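Local coordinates for OBG-type G domain-containing protein (Pyrococcus horikoshii, PDB 2E87) that binds GDP and is probably an Obg-type GTPase, its cellular role not established, at residues A[106-109]-A[110-113]; A[127-130]-A[131-135]; A[261-264]-A[265-268]; A[267-270]-A[271-274]. All coordinates share one frame; numbering follows the deposited sequence.

Interaction 1: A[106-109]-A[110-113]; sequences RELE and ERYV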
loop_
_atom_site.group_PDB
_atom_site.type_symbol
_atom_site.label_atom_id
_atom_site.label_comp_id
_atom_site.label_asym_id
_atom_site.label_seq_id
_atom_site.Cartn_x
_atom_site.Cartn_y
_atom_site.Cartn_z
ATOM N N ARG A 106 -23.138 15.231 14.590
ATOM C CA ARG A 106 -24.018 14.452 15.444
ATOM C C ARG A 106 -24.408 15.326 16.636
ATOM O O ARG A 106 -25.567 15.384 17.046
ATOM C CB ARG A 106 -23.293 13.199 15.937
ATOM C CG ARG A 106 -24.084 12.422 16.961
ATOM C CD ARG A 106 -25.399 11.941 16.370
ATOM N NE ARG A 106 -26.467 11.917 17.365
ATOM C CZ ARG A 106 -27.677 11.414 17.149
ATOM N NH1 ARG A 106 -27.975 10.883 15.968
ATOM N NH2 ARG A 106 -28.591 11.453 18.110
ATOM N N GLU A 107 -23.418 16.014 17.179
ATOM C CA GLU A 107 -23.628 16.893 18.316
ATOM C C GLU A 107 -24.540 18.056 17.916
ATOM O O GLU A 107 -25.446 18.435 18.655
ATOM C CB GLU A 107 -22.278 17.417 18.801
ATOM C CG GLU A 107 -22.318 18.265 20.045
ATOM C CD GLU A 107 -20.975 18.926 20.313
ATOM O OE1 GLU A 107 -19.936 18.247 20.131
ATOM O OE2 GLU A 107 -20.959 20.117 20.705
ATOM N N LEU A 108 -24.302 18.626 16.744
ATOM C CA LEU A 108 -25.130 19.736 16.301
ATOM C C LEU A 108 -26.569 19.266 16.112
ATOM O O LEU A 108 -27.498 19.963 16.483
ATOM C CB LEU A 108 -24.582 20.330 15.000
ATOM C CG LEU A 108 -23.269 21.100 15.163
ATOM C CD1 LEU A 108 -22.697 21.485 13.794
ATOM C CD2 LEU A 108 -23.527 22.338 16.013
ATOM N N GLU A 109 -26.742 18.082 15.542
ATOM C CA GLU A 109 -28.073 17.532 15.321
ATOM C C GLU A 109 -28.850 17.439 16.627
ATOM O O GLU A 109 -29.962 17.946 16.741
ATOM C CB GLU A 109 -27.991 16.136 14.706
ATOM C CG GLU A 109 -29.318 15.395 14.748
ATOM C CD GLU A 109 -29.224 13.961 14.266
ATOM O OE1 GLU A 109 -28.110 13.404 14.222
ATOM O OE2 GLU A 109 -30.270 13.377 13.944
ATOM N N GLU A 110 -28.256 16.777 17.612
ATOM C CA GLU A 110 -28.888 16.620 18.902
ATOM C C GLU A 110 -29.176 17.992 19.498
ATOM O O GLU A 110 -30.246 18.225 20.053
ATOM C CB GLU A 110 -27.982 15.799 19.815
ATOM C CG GLU A 110 -28.435 15.753 21.256
ATOM C CD GLU A 110 -27.760 14.642 22.037
ATOM O OE1 GLU A 110 -28.119 13.458 21.828
ATOM O OE2 GLU A 110 -26.868 14.954 22.853
ATOM N N ARG A 111 -28.228 18.909 19.366
ATOM C CA ARG A 111 -28.414 20.256 19.892
ATOM C C ARG A 111 -29.597 20.992 19.242
ATOM O O ARG A 111 -30.442 21.547 19.942
ATOM C CB ARG A 111 -27.129 21.077 19.715
ATOM C CG ARG A 111 -27.347 22.604 19.621
ATOM C CD ARG A 111 -26.884 23.355 20.864
ATOM N NE ARG A 111 -25.483 23.093 21.176
ATOM C CZ ARG A 111 -24.465 23.457 20.404
ATOM N NH1 ARG A 111 -24.686 24.111 19.268
ATOM N NH2 ARG A 111 -23.225 23.156 20.761
ATOM N N TYR A 112 -29.666 20.993 17.911
ATOM C CA TYR A 112 -30.736 21.694 17.211
ATOM C C TYR A 112 -32.108 21.026 17.270
ATOM O O TYR A 112 -33.119 21.715 17.306
ATOM C CB TYR A 112 -30.317 21.965 15.768
ATOM C CG TYR A 112 -29.422 23.171 15.683
ATOM C CD1 TYR A 112 -29.963 24.445 15.581
ATOM C CD2 TYR A 112 -28.041 23.051 15.827
ATOM C CE1 TYR A 112 -29.168 25.566 15.629
ATOM C CE2 TYR A 112 -27.233 24.169 15.891
ATOM C CZ TYR A 112 -27.802 25.427 15.793
ATOM O OH TYR A 112 -27.014 26.546 15.887
ATOM N N VAL A 113 -32.154 19.698 17.273
ATOM C CA VAL A 113 -33.435 19.019 17.380
ATOM C C VAL A 113 -34.083 19.432 18.709
ATOM O O VAL A 113 -35.270 19.742 18.749
ATOM C CB VAL A 113 -33.289 17.472 17.344
ATOM C CG1 VAL A 113 -34.568 16.813 17.861
ATOM C CG2 VAL A 113 -33.033 17.003 15.919
#
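Leu-108 and Tyr-112 lie one turn apart on helix 88-117, where four successive i to i+4 backbone bonds link 106-109 to 110-113, the tightest running from Tyr-112 N to Leu-108 O at 2.8 Å. The Leu-108 carbonyl oxygen also lies in the plane of the Tyr-112 ring at its edge, 3.2 Å from CD2. The two side chains run alongside each other in the same direction: both have CG beside the backbone N (chi1 -71° and -81°), which brings Leu-108 CD2 to 4.1 Å from Tyr-112 CE2. Arg-111 folds back at chi2 and chi3, and the arginine and leucine side chains cross at a slant, Arg-111 NH1 standing 3.9 Å from Leu-108 CD2. The same bend brings Arg-111 NH2 to Glu-107 OE2 at 3.8 Å, a long salt bridge in which carboxylate and guanidinium planes are turned 79° apart. On another flank, Arg-106 NH1 and Glu-109 OE1 are 3.1 Å apart, but the oxygen sits well out of the guanidinium plane, so charge alone joins them. Glu-109 OE1 is also hydrogen-bonded to Ser-54 OG, and Tyr-112 OH to Arg-135 NE. Leu-108 and Tyr-112 pack on helix 122-142 while Glu-109 and Val-113 meet helix 38-67, an amphipathic helix turn characteristic of a helical bundle, here that of the NOG1 N-terminal domain.

Interaction 2: A[127-130]-A[131-135]; sequences ELRR and QFYGR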
loop_
_atom_site.group_PDB
_atom_site.type_symbol
_atom_site.label_atom_id
_atom_site.label_comp_id
_atom_site.label_asym_id
_atom_site.label_seq_id
_atom_site.Cartn_x
_atom_site.Cartn_y
_atom_site.Cartn_z
ATOM N N GLU A 127 -35.603 29.750 11.941
ATOM C CA GLU A 127 -34.235 30.238 12.092
ATOM C C GLU A 127 -33.273 29.166 12.584
ATOM O O GLU A 127 -32.108 29.130 12.174
ATOM C CB GLU A 127 -34.205 31.453 13.033
ATOM C CG GLU A 127 -34.817 32.720 12.413
ATOM C CD GLU A 127 -35.067 33.847 13.421
ATOM O OE1 GLU A 127 -35.162 35.019 12.986
ATOM O OE2 GLU A 127 -35.186 33.569 14.639
ATOM N N LEU A 128 -33.761 28.290 13.454
ATOM C CA LEU A 128 -32.937 27.218 13.979
ATOM C C LEU A 128 -32.570 26.194 12.894
ATOM O O LEU A 128 -31.426 25.749 12.839
ATOM C CB LEU A 128 -33.633 26.550 15.176
ATOM C CG LEU A 128 -33.750 27.384 16.471
ATOM C CD1 LEU A 128 -34.668 26.693 17.483
ATOM C CD2 LEU A 128 -32.376 27.590 17.072
ATOM N N ARG A 129 -33.510 25.813 12.029
ATOM C CA ARG A 129 -33.159 24.866 10.964
ATOM C C ARG A 129 -32.127 25.549 10.060
ATOM O O ARG A 129 -31.141 24.942 9.632
ATOM C CB ARG A 129 -34.358 24.492 10.076
ATOM C CG ARG A 129 -33.906 24.267 8.617
ATOM C CD ARG A 129 -35.001 24.053 7.597
ATOM N NE ARG A 129 -36.002 25.116 7.580
ATOM C CZ ARG A 129 -35.784 26.370 7.198
ATOM N NH1 ARG A 129 -34.582 26.764 6.782
ATOM N NH2 ARG A 129 -36.787 27.237 7.246
ATOM N N ARG A 130 -32.394 26.813 9.750
ATOM C CA ARG A 130 -31.522 27.580 8.890
ATOM C C ARG A 130 -30.108 27.637 9.475
ATOM O O ARG A 130 -29.123 27.509 8.747
ATOM C CB ARG A 130 -32.093 28.977 8.700
ATOM C CG ARG A 130 -31.600 29.682 7.453
ATOM C CD ARG A 130 -32.222 31.069 7.344
ATOM N NE ARG A 130 -33.681 31.006 7.263
ATOM C CZ ARG A 130 -34.513 31.752 7.990
ATOM N NH1 ARG A 130 -34.040 32.630 8.868
ATOM N NH2 ARG A 130 -35.823 31.612 7.847
ATOM N N GLN A 131 -30.008 27.799 10.791
ATOM C CA GLN A 131 -28.698 27.854 11.428
ATOM C C GLN A 131 -27.970 26.529 11.318
ATOM O O GLN A 131 -26.776 26.498 11.044
ATOM C CB GLN A 131 -28.814 28.219 12.907
ATOM C CG GLN A 131 -29.204 29.651 13.187
ATOM C CD GLN A 131 -29.081 29.981 14.659
ATOM O OE1 GLN A 131 -27.987 29.904 15.230
ATOM N NE2 GLN A 131 -30.203 30.339 15.289
ATOM N N PHE A 132 -28.694 25.440 11.554
ATOM C CA PHE A 132 -28.110 24.105 11.490
ATOM C C PHE A 132 -27.542 23.873 10.083
ATOM O O PHE A 132 -26.379 23.495 9.933
ATOM C CB PHE A 132 -29.165 23.050 11.844
ATOM C CG PHE A 132 -28.682 21.647 11.712
ATOM C CD1 PHE A 132 -27.850 21.089 12.678
ATOM C CD2 PHE A 132 -29.035 20.882 10.600
ATOM C CE1 PHE A 132 -27.369 19.777 12.541
ATOM C CE2 PHE A 132 -28.568 19.584 10.449
ATOM C CZ PHE A 132 -27.726 19.020 11.426
ATOM N N TYR A 133 -28.359 24.115 9.056
ATOM C CA TYR A 133 -27.906 23.966 7.680
ATOM C C TYR A 133 -26.610 24.769 7.522
ATOM O O TYR A 133 -25.602 24.255 7.040
ATOM C CB TYR A 133 -28.960 24.505 6.711
ATOM C CG TYR A 133 -29.999 23.498 6.262
ATOM C CD1 TYR A 133 -30.601 22.639 7.174
ATOM C CD2 TYR A 133 -30.394 23.422 4.920
ATOM C CE1 TYR A 133 -31.565 21.727 6.773
ATOM C CE2 TYR A 133 -31.371 22.507 4.501
ATOM C CZ TYR A 133 -31.943 21.662 5.437
ATOM O OH TYR A 133 -32.858 20.727 5.059
ATOM N N GLY A 134 -26.648 26.027 7.952
ATOM C CA GLY A 134 -25.480 26.881 7.856
ATOM C C GLY A 134 -24.249 26.253 8.484
ATOM O O GLY A 134 -23.170 26.248 7.887
ATOM N N ARG A 135 -24.408 25.707 9.685
ATOM C CA ARG A 135 -23.290 25.083 10.381
ATOM C C ARG A 135 -22.827 23.772 9.760
ATOM O O ARG A 135 -21.636 23.469 9.791
ATOM C CB ARG A 135 -23.620 24.856 11.859
ATOM C CG ARG A 135 -23.745 26.143 12.659
ATOM C CD ARG A 135 -23.815 25.845 14.137
ATOM N NE ARG A 135 -24.336 26.963 14.921
ATOM C CZ ARG A 135 -23.780 28.170 14.968
ATOM N NH1 ARG A 135 -22.678 28.422 14.270
ATOM N NH2 ARG A 135 -24.320 29.120 15.723
#
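Arg-129 and Tyr-133 make an i to i+4 contact within helix 122-142, on the side that meets helix 38-67 in the N-terminal helical bundle. The aliphatic part of the arginine does the touching: its CG lies 3.9 Å from Tyr-133 CE1, and the two side chains cross at a slant with guanidinium and ring planes 82° apart. The Arg-129 chain turns at chi3 (55°), and its polar end leaves the tyrosine for a salt bridge from NE to Glu-46. Tyr-133 also approaches the backbone, CD1 lying 3.4 Å from Arg-129 O, the same oxygen that accepts a nearly straight bond from Tyr-133 N at 3.0 Å. Its ring stacks with that of Phe-22. Around the helix, Gln-131 has CG beside its own backbone N (chi1 -71°) and runs back along the preceding turn. This sets Gln-131 CG 3.1 Å from Glu-127 O and Gln-131 NE2 3.9 Å from Leu-128 CD2, the amide crossing the leucine branch. The i to i+4 series of backbone bonds runs on to Gly-134, whose N bonds to Arg-130 O at 3.0 Å. Leu-128 and Gln-131 face helix 88-117, whereas Phe-132 reaches both Leu-108 on that helix and Val-50 on helix 38-67. The apolar and aromatic groups thus pack on neighbouring helices, as in a helix hairpin, here antiparallel 88-117 and 122-142, packed against helix 38-67.

Interaction 3: A[261-264]-A[265-268]; sequences GFPL and EEQI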
loop_
_atom_site.group_PDB
_atom_site.type_symbol
_atom_site.label_atom_id
_atom_site.label_comp_id
_atom_site.label_asym_id
_atom_site.label_seq_id
_atom_site.Cartn_x
_atom_site.Cartn_y
_atom_site.Cartn_z
ATOM N N GLY A 261 28.333 -3.680 -18.955
ATOM C CA GLY A 261 28.744 -2.300 -19.130
ATOM C C GLY A 261 29.165 -1.631 -17.828
ATOM O O GLY A 261 29.070 -0.420 -17.685
ATOM N N PHE A 262 29.626 -2.423 -16.872
ATOM C CA PHE A 262 30.055 -1.895 -15.596
ATOM C C PHE A 262 31.235 -2.696 -15.140
ATOM O O PHE A 262 31.141 -3.919 -15.028
ATOM C CB PHE A 262 28.944 -2.001 -14.537
ATOM C CG PHE A 262 27.727 -1.187 -14.856
ATOM C CD1 PHE A 262 26.736 -1.697 -15.674
ATOM C CD2 PHE A 262 27.614 0.120 -14.401
ATOM C CE1 PHE A 262 25.650 -0.912 -16.044
ATOM C CE2 PHE A 262 26.536 0.918 -14.763
ATOM C CZ PHE A 262 25.550 0.404 -15.591
ATOM N N PRO A 263 32.369 -2.017 -14.882
ATOM C CA PRO A 263 33.614 -2.645 -14.422
ATOM C C PRO A 263 33.342 -3.427 -13.144
ATOM O O PRO A 263 32.465 -3.057 -12.365
ATOM C CB PRO A 263 34.540 -1.453 -14.146
ATOM C CG PRO A 263 34.043 -0.400 -15.069
ATOM C CD PRO A 263 32.541 -0.559 -15.048
ATOM N N LEU A 264 34.109 -4.488 -12.929
ATOM C CA LEU A 264 33.962 -5.303 -11.734
ATOM C C LEU A 264 34.036 -4.480 -10.450
ATOM O O LEU A 264 33.285 -4.742 -9.522
ATOM C CB LEU A 264 35.033 -6.387 -11.711
ATOM C CG LEU A 264 35.060 -7.279 -10.476
ATOM C CD1 LEU A 264 33.799 -8.119 -10.407
ATOM C CD2 LEU A 264 36.279 -8.166 -10.538
ATOM N N GLU A 265 34.929 -3.488 -10.392
ATOM C CA GLU A 265 35.064 -2.653 -9.191
ATOM C C GLU A 265 33.772 -1.882 -8.881
ATOM O O GLU A 265 33.402 -1.733 -7.723
ATOM C CB GLU A 265 36.214 -1.647 -9.329
ATOM C CG GLU A 265 37.534 -2.212 -9.862
ATOM C CD GLU A 265 37.599 -2.247 -11.396
ATOM O OE1 GLU A 265 37.486 -1.163 -12.059
ATOM O OE2 GLU A 265 37.772 -3.368 -11.930
ATOM N N GLU A 266 33.101 -1.375 -9.913
ATOM C CA GLU A 266 31.854 -0.643 -9.714
ATOM C C GLU A 266 30.738 -1.586 -9.225
ATOM O O GLU A 266 29.893 -1.199 -8.420
ATOM C CB GLU A 266 31.427 0.046 -11.008
ATOM C CG GLU A 266 32.313 1.220 -11.436
ATOM C CD GLU A 266 31.773 1.949 -12.652
ATOM O OE1 GLU A 266 30.601 1.710 -13.024
ATOM O OE2 GLU A 266 32.506 2.769 -13.238
ATOM N N GLN A 267 30.742 -2.822 -9.703
ATOM C CA GLN A 267 29.739 -3.781 -9.277
ATOM C C GLN A 267 29.995 -4.085 -7.813
ATOM O O GLN A 267 29.059 -4.245 -7.041
ATOM C CB GLN A 267 29.821 -5.074 -10.094
ATOM C CG GLN A 267 29.382 -4.942 -11.535
ATOM C CD GLN A 267 29.579 -6.241 -12.313
ATOM O OE1 GLN A 267 29.099 -7.298 -11.906
ATOM N NE2 GLN A 267 30.292 -6.162 -13.437
ATOM N N ILE A 268 31.261 -4.173 -7.420
ATOM C CA ILE A 268 31.562 -4.444 -6.011
ATOM C C ILE A 268 31.108 -3.267 -5.130
ATOM O O ILE A 268 30.574 -3.464 -4.044
ATOM C CB ILE A 268 33.076 -4.712 -5.781
ATOM C CG1 ILE A 268 33.427 -6.134 -6.213
ATOM C CG2 ILE A 268 33.434 -4.548 -4.317
ATOM C CD1 ILE A 268 34.936 -6.397 -6.236
#
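Gln-267 reaches back from the first turn of helix 264-277 to the loop before it, in the G domain with its P-loop NTPase fold; Pro-263 holds the N-cap position, its O accepting the bond from Gln-267 N at 3.2 Å. The Gln-267 side chain is extended beyond CG, which lies beside the backbone N, and NE2 gives a hydrogen bond of 2.9 Å to Phe-262 O. That oxygen lies within 10° of the amide plane, whereas the donor is tilted 32° from the carbonyl plane. OE1 accepts from Asp-255 N, so both ends of the amide are held and its rotation is fixed. The Glu-266 carboxylate comes across the proline ring, its CD 3.6 Å from Pro-263 CD, and its OE1 meets the edge of the Phe-262 ring near the ring plane, 3.7 Å from CD2. Phe-262 and Glu-266 cross at about a right angle, ring and carboxylate planes 66° apart. Phe-262 stacks on His-175 and touches Pro-176, leading to the loop that binds GDP. Glu-265 bends at chi2, bringing OE1 to 3.6 Å from Pro-263 CB. Leu-264 and Ile-268 both pack on helix 295-307, with Leu-264 CG 4.3 Å from Ile-268 CD1.

Interaction 4: A[267-270]-A[271-274]; sequences QIHL and FEEV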
loop_
_atom_site.group_PDB
_atom_site.type_symbol
_atom_site.label_atom_id
_atom_site.label_comp_id
_atom_site.label_asym_id
_atom_site.label_seq_id
_atom_site.Cartn_x
_atom_site.Cartn_y
_atom_site.Cartn_z
ATOM N N GLN A 267 30.742 -2.822 -9.703
ATOM C CA GLN A 267 29.739 -3.781 -9.277
ATOM C C GLN A 267 29.995 -4.085 -7.813
ATOM O O GLN A 267 29.059 -4.245 -7.041
ATOM C CB GLN A 267 29.821 -5.074 -10.094
ATOM C CG GLN A 267 29.382 -4.942 -11.535
ATOM C CD GLN A 267 29.579 -6.241 -12.313
ATOM O OE1 GLN A 267 29.099 -7.298 -11.906
ATOM N NE2 GLN A 267 30.292 -6.162 -13.437
ATOM N N ILE A 268 31.261 -4.173 -7.420
ATOM C CA ILE A 268 31.562 -4.444 -6.011
ATOM C C ILE A 268 31.108 -3.267 -5.130
ATOM O O ILE A 268 30.574 -3.464 -4.044
ATOM C CB ILE A 268 33.076 -4.712 -5.781
ATOM C CG1 ILE A 268 33.427 -6.134 -6.213
ATOM C CG2 ILE A 268 33.434 -4.548 -4.317
ATOM C CD1 ILE A 268 34.936 -6.397 -6.236
ATOM N N HIS A 269 31.304 -2.040 -5.591
ATOM C CA HIS A 269 30.879 -0.920 -4.766
ATOM C C HIS A 269 29.391 -1.005 -4.522
ATOM O O HIS A 269 28.932 -0.819 -3.396
ATOM C CB HIS A 269 31.226 0.410 -5.427
ATOM C CG HIS A 269 32.690 0.708 -5.432
ATOM N ND1 HIS A 269 33.248 1.686 -6.229
ATOM C CD2 HIS A 269 33.711 0.164 -4.728
ATOM C CE1 HIS A 269 34.551 1.730 -6.013
ATOM N NE2 HIS A 269 34.857 0.817 -5.108
ATOM N N LEU A 270 28.640 -1.306 -5.576
ATOM C CA LEU A 270 27.195 -1.398 -5.459
ATOM C C LEU A 270 26.819 -2.525 -4.519
ATOM O O LEU A 270 25.950 -2.358 -3.664
ATOM C CB LEU A 270 26.542 -1.629 -6.825
ATOM C CG LEU A 270 25.016 -1.510 -6.790
ATOM C CD1 LEU A 270 24.626 -0.101 -6.369
ATOM C CD2 LEU A 270 24.441 -1.836 -8.157
ATOM N N PHE A 271 27.470 -3.672 -4.669
ATOM C CA PHE A 271 27.166 -4.790 -3.796
ATOM C C PHE A 271 27.326 -4.379 -2.328
ATOM O O PHE A 271 26.488 -4.696 -1.487
ATOM C CB PHE A 271 28.091 -5.966 -4.085
ATOM C CG PHE A 271 28.128 -6.969 -2.981
ATOM C CD1 PHE A 271 27.114 -7.907 -2.841
ATOM C CD2 PHE A 271 29.130 -6.922 -2.025
ATOM C CE1 PHE A 271 27.098 -8.782 -1.756
ATOM C CE2 PHE A 271 29.120 -7.796 -0.932
ATOM C CZ PHE A 271 28.100 -8.725 -0.802
ATOM N N GLU A 272 28.407 -3.671 -2.023
ATOM C CA GLU A 272 28.671 -3.256 -0.650
ATOM C C GLU A 272 27.627 -2.264 -0.128
ATOM O O GLU A 272 27.227 -2.321 1.031
ATOM C CB GLU A 272 30.081 -2.667 -0.538
ATOM C CG GLU A 272 31.141 -3.599 -1.092
ATOM C CD GLU A 272 32.551 -3.052 -0.967
ATOM O OE1 GLU A 272 32.801 -1.907 -1.423
ATOM O OE2 GLU A 272 33.409 -3.787 -0.418
ATOM N N GLU A 273 27.187 -1.355 -0.985
ATOM C CA GLU A 273 26.174 -0.399 -0.586
ATOM C C GLU A 273 24.837 -1.121 -0.354
ATOM O O GLU A 273 24.119 -0.814 0.588
ATOM C CB GLU A 273 26.002 0.665 -1.661
ATOM C CG GLU A 273 25.378 1.928 -1.130
ATOM C CD GLU A 273 24.783 2.773 -2.219
ATOM O OE1 GLU A 273 23.716 2.390 -2.733
ATOM O OE2 GLU A 273 25.380 3.810 -2.570
ATOM N N VAL A 274 24.509 -2.087 -1.206
ATOM C CA VAL A 274 23.259 -2.827 -1.063
ATOM C C VAL A 274 23.322 -3.807 0.103
ATOM O O VAL A 274 22.344 -3.980 0.838
ATOM C CB VAL A 274 22.913 -3.587 -2.376
ATOM C CG1 VAL A 274 21.737 -4.530 -2.168
ATOM C CG2 VAL A 274 22.572 -2.588 -3.465
#
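Glu-272 lies across Ile-268 one turn earlier in helix 264-277, its carboxylate carbon CD 3.8 Å from the CG2 branch of the isoleucine. This helix is the crossover of the beta-alpha-beta unit formed with strands 249-254 and 283-287, part of the P-loop NTPase fold. The two side chains meet at a slant. With CG beside its backbone N (chi1 -53°), Glu-272 runs back along the helix, and CG comes 3.0 Å from Ile-268 O, which also accepts the i to i+4 bond from Glu-272 N. Glu-272 OE1 lies at the edge of the His-269 ring, near its plane, 4.0 Å from CD2, with the carboxylate and imidazole planes only 19° apart. Glu-272 and Ile-268 also touch Phe-304 of helix 295-307. The Glu-273 carboxylate is gripped by the loop containing Ile-229 and Ser-230: OE1 accepts from Ile-229 N, and OE2 is bonded to Ser-230 OG. Phe-271 meets Tyr-252 of strand 249-254 edge-to-face, and Leu-270 also packs on Tyr-252, so this face of the helix lies on the sheet. Val-274 follows Leu-270 by one turn: its N bonds to Leu-270 O at 2.9 Å, and its CG2 stands 4.3 Å from Leu-270 CG.

Overall arrangement
From the N terminus the chain first meets interaction 1 on helix 88-117, then interaction 2 on the next helix, 122-142. Each joins residues one turn apart within a helix and closes no long loop; the two are in series, their centres 11 Å apart, and touch, for example where Glu-109 N packs 3.5 Å from Phe-132 CE1. Much farther along, interaction 3 joins a loop to the start of helix 264-277, and interaction 4 continues the helix, sharing Gln-267 and Ile-268. Nothing nests or crosses. The first pair belongs to the N-terminal helical bundle and the second to the G domain, with centres of interactions 1 and 3 about 70 Å apart.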